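Local coordinates for CADD-like protein of unknown function (Nostoc punctiforme, PDB 3B5O) that is of unknown function but, as an all-helical relative of the CADD and heme-oxygenase-like proteins, may be an oxidoreductase, at residues L33-M45 with T154-G166. Numbering follows the deposited sequence.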
loop_
_atom_site.group_PDB
_atom_site.type_symbol
_atom_site.label_atom_id
_atom_site.label_comp_id
_atom_site.label_asym_id
_atom_site.label_seq_id
_atom_site.Cartn_x
_atom_site.Cartn_y
_atom_site.Cartn_z
ATOM N N LEU A 33 10.184 -6.538 -16.486
ATOM C CA LEU A 33 9.828 -7.953 -16.558
ATOM C C LEU A 33 10.445 -8.667 -17.765
ATOM O O LEU A 33 10.739 -9.853 -17.681
ATOM C CB LEU A 33 8.330 -8.174 -16.556
ATOM C CG LEU A 33 7.631 -7.868 -15.221
ATOM C CD1 LEU A 33 6.133 -7.967 -15.379
ATOM C CD2 LEU A 33 8.112 -8.795 -14.114
ATOM N N SER A 34 10.636 -7.969 -18.882
ATOM C CA SER A 34 11.243 -8.631 -20.043
ATOM C C SER A 34 12.618 -9.203 -19.722
ATOM O O SER A 34 12.977 -10.292 -20.186
ATOM C CB SER A 34 11.347 -7.663 -21.219
ATOM O OG SER A 34 10.064 -7.369 -21.729
ATOM N N GLN A 35 13.389 -8.471 -18.928
ATOM C CA GLN A 35 14.751 -8.833 -18.637
ATOM C C GLN A 35 14.957 -9.513 -17.276
ATOM O O GLN A 35 16.046 -10.020 -17.021
ATOM C CB GLN A 35 15.653 -7.598 -18.737
ATOM C CG GLN A 35 15.284 -6.420 -17.798
ATOM C CD GLN A 35 14.628 -5.232 -18.510
ATOM O OE1 GLN A 35 15.169 -4.128 -18.470
ATOM N NE2 GLN A 35 13.462 -5.436 -19.140
ATOM N N ALA A 36 13.945 -9.500 -16.406
ATOM C CA ALA A 36 14.129 -9.938 -15.014
ATOM C C ALA A 36 14.114 -11.449 -14.833
ATOM O O ALA A 36 13.326 -12.152 -15.450
ATOM C CB ALA A 36 13.040 -9.309 -14.123
ATOM N N SER A 37 14.949 -11.932 -13.920
ATOM C CA SER A 37 14.900 -13.320 -13.508
ATOM C C SER A 37 13.808 -13.554 -12.454
ATOM O O SER A 37 13.311 -12.610 -11.790
ATOM C CB SER A 37 16.254 -13.738 -12.962
ATOM O OG SER A 37 16.451 -13.161 -11.687
ATOM N N PHE A 38 13.436 -14.815 -12.287
ATOM C CA PHE A 38 12.513 -15.232 -11.241
ATOM C C PHE A 38 12.995 -14.713 -9.895
ATOM O O PHE A 38 12.207 -14.113 -9.136
ATOM C CB PHE A 38 12.424 -16.771 -11.189
ATOM C CG PHE A 38 11.518 -17.285 -10.112
ATOM C CD1 PHE A 38 12.009 -17.467 -8.817
ATOM C CD2 PHE A 38 10.185 -17.557 -10.366
ATOM C CE1 PHE A 38 11.173 -17.905 -7.799
ATOM C CE2 PHE A 38 9.348 -18.021 -9.352
ATOM C CZ PHE A 38 9.861 -18.185 -8.063
ATOM N N ALA A 39 14.287 -14.890 -9.622
ATOM C CA ALA A 39 14.864 -14.484 -8.317
ATOM C C ALA A 39 14.671 -12.992 -8.076
ATOM O O ALA A 39 14.436 -12.559 -6.943
ATOM C CB ALA A 39 16.352 -14.835 -8.234
ATOM N N GLN A 40 14.825 -12.198 -9.125
ATOM C CA GLN A 40 14.716 -10.748 -8.982
ATOM C C GLN A 40 13.300 -10.293 -8.671
ATOM O O GLN A 40 13.100 -9.404 -7.840
ATOM C CB GLN A 40 15.282 -10.047 -10.229
ATOM C CG GLN A 40 16.782 -10.170 -10.314
ATOM C CD GLN A 40 17.361 -9.775 -11.658
ATOM O OE1 GLN A 40 16.715 -9.954 -12.694
ATOM N NE2 GLN A 40 18.573 -9.231 -11.649
ATOM N N ILE A 41 12.303 -10.888 -9.315
ATOM C CA ILE A 41 10.904 -10.544 -9.047
ATOM C C ILE A 41 10.454 -11.142 -7.697
ATOM O O ILE A 41 9.672 -10.538 -6.972
ATOM C CB ILE A 41 9.972 -10.908 -10.224
ATOM C CG1 ILE A 41 10.455 -10.194 -11.493
ATOM C CG2 ILE A 41 8.515 -10.554 -9.934
ATOM C CD1 ILE A 41 10.657 -8.672 -11.363
ATOM N N ALA A 42 10.992 -12.302 -7.331
ATOM C CA ALA A 42 10.737 -12.841 -5.995
ATOM C C ALA A 42 11.250 -11.881 -4.921
ATOM O O ALA A 42 10.584 -11.692 -3.894
ATOM C CB ALA A 42 11.383 -14.232 -5.847
ATOM N N TYR A 43 12.416 -11.281 -5.149
ATOM C CA TYR A 43 12.971 -10.269 -4.244
ATOM C C TYR A 43 12.022 -9.098 -4.104
ATOM O O TYR A 43 11.783 -8.613 -2.987
ATOM C CB TYR A 43 14.333 -9.782 -4.738
ATOM C CG TYR A 43 14.857 -8.564 -4.046
ATOM C CD1 TYR A 43 15.556 -8.666 -2.851
ATOM C CD2 TYR A 43 14.600 -7.294 -4.538
ATOM C CE1 TYR A 43 16.019 -7.531 -2.188
ATOM C CE2 TYR A 43 15.068 -6.170 -3.894
ATOM C CZ TYR A 43 15.775 -6.283 -2.718
ATOM O OH TYR A 43 16.246 -5.178 -2.033
ATOM N N VAL A 44 11.485 -8.615 -5.218
ATOM C CA VAL A 44 10.519 -7.535 -5.149
ATOM C C VAL A 44 9.320 -7.931 -4.257
ATOM O O VAL A 44 8.866 -7.137 -3.437
ATOM C CB VAL A 44 10.022 -7.121 -6.569
ATOM C CG1 VAL A 44 8.800 -6.186 -6.481
ATOM C CG2 VAL A 44 11.173 -6.509 -7.379
HETATM N N MSE A 45 8.799 -9.143 -4.426
HETATM C CA MSE A 45 7.653 -9.589 -3.659
HETATM C C MSE A 45 7.965 -9.766 -2.177
HETATM O O MSE A 45 7.127 -9.460 -1.333
HETATM C CB MSE A 45 7.076 -10.888 -4.237
HETATM C CG MSE A 45 6.274 -10.685 -5.545
HETATM SE SE MSE A 45 4.920 -9.284 -5.415
HETATM C CE MSE A 45 4.079 -10.040 -3.897
ATOM N N THR A 154 -3.691 -4.789 -8.080
ATOM C CA THR A 154 -3.717 -5.179 -9.501
ATOM C C THR A 154 -2.292 -5.486 -9.990
ATOM O O THR A 154 -2.058 -6.461 -10.689
ATOM C CB THR A 154 -4.398 -4.084 -10.329
ATOM O OG1 THR A 154 -5.725 -3.875 -9.817
ATOM C CG2 THR A 154 -4.466 -4.486 -11.787
ATOM N N LEU A 155 -1.329 -4.664 -9.583
ATOM C CA LEU A 155 0.086 -4.916 -9.876
ATOM C C LEU A 155 0.605 -6.180 -9.203
ATOM O O LEU A 155 1.360 -6.945 -9.804
ATOM C CB LEU A 155 0.952 -3.717 -9.450
ATOM C CG LEU A 155 0.923 -2.579 -10.469
ATOM C CD1 LEU A 155 1.210 -1.231 -9.803
ATOM C CD2 LEU A 155 1.909 -2.830 -11.580
ATOM N N ILE A 156 0.237 -6.386 -7.946
ATOM C CA ILE A 156 0.674 -7.563 -7.240
ATOM C C ILE A 156 0.125 -8.830 -7.902
ATOM O O ILE A 156 0.873 -9.794 -8.069
ATOM C CB ILE A 156 0.291 -7.523 -5.744
ATOM C CG1 ILE A 156 0.984 -6.353 -5.037
ATOM C CG2 ILE A 156 0.643 -8.832 -5.075
ATOM C CD1 ILE A 156 2.419 -6.187 -5.316
ATOM N N VAL A 157 -1.146 -8.814 -8.304
ATOM C CA VAL A 157 -1.711 -9.972 -9.032
ATOM C C VAL A 157 -0.857 -10.256 -10.285
ATOM O O VAL A 157 -0.515 -11.422 -10.578
ATOM C CB VAL A 157 -3.206 -9.747 -9.408
ATOM C CG1 VAL A 157 -3.700 -10.854 -10.360
ATOM C CG2 VAL A 157 -4.061 -9.734 -8.175
ATOM N N LYS A 158 -0.527 -9.209 -11.041
ATOM C CA LYS A 158 0.296 -9.368 -12.237
ATOM C C LYS A 158 1.639 -10.012 -11.919
ATOM O O LYS A 158 2.038 -10.984 -12.555
ATOM C CB LYS A 158 0.506 -8.030 -12.943
ATOM C CG LYS A 158 1.431 -8.084 -14.157
ATOM C CD LYS A 158 1.524 -6.731 -14.842
ATOM C CE LYS A 158 2.389 -6.784 -16.073
ATOM N NZ LYS A 158 1.694 -7.505 -17.170
ATOM N N LEU A 159 2.340 -9.484 -10.920
ATOM C CA LEU A 159 3.661 -10.017 -10.580
ATOM C C LEU A 159 3.568 -11.450 -10.083
ATOM O O LEU A 159 4.414 -12.285 -10.418
ATOM C CB LEU A 159 4.325 -9.145 -9.523
ATOM C CG LEU A 159 4.590 -7.702 -9.954
ATOM C CD1 LEU A 159 5.261 -6.933 -8.805
ATOM C CD2 LEU A 159 5.461 -7.643 -11.238
ATOM N N VAL A 160 2.547 -11.736 -9.277
ATOM C CA VAL A 160 2.385 -13.085 -8.714
ATOM C C VAL A 160 2.034 -14.080 -9.819
ATOM O O VAL A 160 2.580 -15.200 -9.843
ATOM C CB VAL A 160 1.390 -13.103 -7.518
ATOM C CG1 VAL A 160 1.066 -14.547 -7.081
ATOM C CG2 VAL A 160 1.985 -12.324 -6.336
ATOM N N GLU A 161 1.171 -13.679 -10.748
ATOM C CA GLU A 161 0.860 -14.520 -11.919
ATOM C C GLU A 161 2.096 -14.751 -12.788
ATOM O O GLU A 161 2.311 -15.857 -13.298
ATOM C CB GLU A 161 -0.270 -13.917 -12.754
ATOM C CG GLU A 161 -1.639 -14.053 -12.113
ATOM C CD GLU A 161 -2.750 -13.432 -12.943
ATOM O OE1 GLU A 161 -2.450 -12.775 -13.964
ATOM O OE2 GLU A 161 -3.937 -13.597 -12.571
ATOM N N TRP A 162 2.923 -13.720 -12.952
ATOM C CA TRP A 162 4.176 -13.834 -13.703
ATOM C C TRP A 162 5.123 -14.868 -13.082
ATOM O O TRP A 162 5.778 -15.638 -13.797
ATOM C CB TRP A 162 4.849 -12.457 -13.813
ATOM C CG TRP A 162 6.079 -12.381 -14.653
ATOM C CD1 TRP A 162 6.142 -12.008 -15.973
ATOM C CD2 TRP A 162 7.428 -12.593 -14.234
ATOM N NE1 TRP A 162 7.435 -12.010 -16.397
ATOM C CE2 TRP A 162 8.256 -12.370 -15.359
ATOM C CE3 TRP A 162 8.022 -13.003 -13.038
ATOM C CZ2 TRP A 162 9.642 -12.499 -15.303
ATOM C CZ3 TRP A 162 9.378 -13.107 -12.977
ATOM C CH2 TRP A 162 10.187 -12.871 -14.097
ATOM N N LEU A 163 5.193 -14.880 -11.754
ATOM C CA LEU A 163 6.078 -15.780 -11.024
ATOM C C LEU A 163 5.619 -17.250 -11.065
ATOM O O LEU A 163 6.452 -18.147 -11.027
ATOM C CB LEU A 163 6.201 -15.348 -9.554
ATOM C CG LEU A 163 7.077 -14.136 -9.252
ATOM C CD1 LEU A 163 6.803 -13.634 -7.811
ATOM C CD2 LEU A 163 8.566 -14.406 -9.462
ATOM N N HIS A 164 4.310 -17.468 -11.110
ATOM C CA HIS A 164 3.740 -18.822 -11.009
ATOM C C HIS A 164 3.722 -19.484 -12.363
ATOM O O HIS A 164 3.297 -18.884 -13.335
ATOM C CB HIS A 164 2.319 -18.763 -10.467
ATOM C CG HIS A 164 2.237 -18.697 -8.972
ATOM N ND1 HIS A 164 2.488 -17.540 -8.265
ATOM C CD2 HIS A 164 1.908 -19.637 -8.052
ATOM C CE1 HIS A 164 2.328 -17.773 -6.972
ATOM N NE2 HIS A 164 1.981 -19.040 -6.816
ATOM N N GLU A 165 4.167 -20.735 -12.422
ATOM C CA GLU A 165 4.111 -21.503 -13.669
ATOM C C GLU A 165 2.680 -21.977 -13.924
ATOM O O GLU A 165 2.201 -21.945 -15.060
ATOM C CB GLU A 165 5.091 -22.682 -13.620
ATOM N N GLY A 166 1.990 -22.378 -12.862
ATOM C CA GLY A 166 0.593 -22.790 -12.950
ATOM C C GLY A 166 -0.346 -21.904 -12.155
ATOM O O GLY A 166 -0.081 -20.711 -11.959
HETATM O O HOH W 1 8.909 -11.643 -18.896
#
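Met45 and Leu163 interlock as reciprocal knobs-into-holes between two roughly antiparallel helices of the all-helical bundle of this DUF3865 protein, whose family is placed in the heme-oxygenase-like clan. The axes of the short segments 38-45 and 154-163 come within 10.4 Å, their N-to-C directions 145° apart. Met45, a selenomethionine, enters the hollow among Ile156, Leu159, Val160 and Leu163; bends at chi2 and chi3 curl its chain so that SE lies by Leu159 CD1. Met45 CE rests against both Val160 CG2 and Ile156 CG2, with 3.8 Å between Met45 CE and Ile156 CG2. In return, Leu163 fills the hollow formed by Phe38, Ile41, Ala42 and Met45. Its two methyls divide the work: CD1 meets Met45 CG, and CD2 lies over one face of the Phe38 ring, off-centre toward the rim, 4.0 Å from the centroid. Leu103 of helix 95-107 touches both Met45 and Val160, bringing a third helix to this junction.

Beyond the interlocked pair, the indole of Trp162 spreads against the turn leading into helix 38-68. With CG anti to the backbone N (chi1 -175°), the ring reaches across to Leu33, whose CD2 sits over the five-membered ring, 3.8 Å from its centroid and nearly on the normal. Ile41 meets the six-membered ring obliquely, its CG1 3.4 Å from Trp162 CZ3, and Ala36 O lies in the ring plane at the CH2 edge. Ser37 and Gln40 form a capping box that starts the helix beside this edge. An alanine in place of Trp162 would probably open a gap between Leu33 and Ile41 and leave the bridging water without its indole donor. That water lies in the indole plane, accepting from Trp162 NE1 at 2.9 Å and donating to Leu33 O at 2.8 Å.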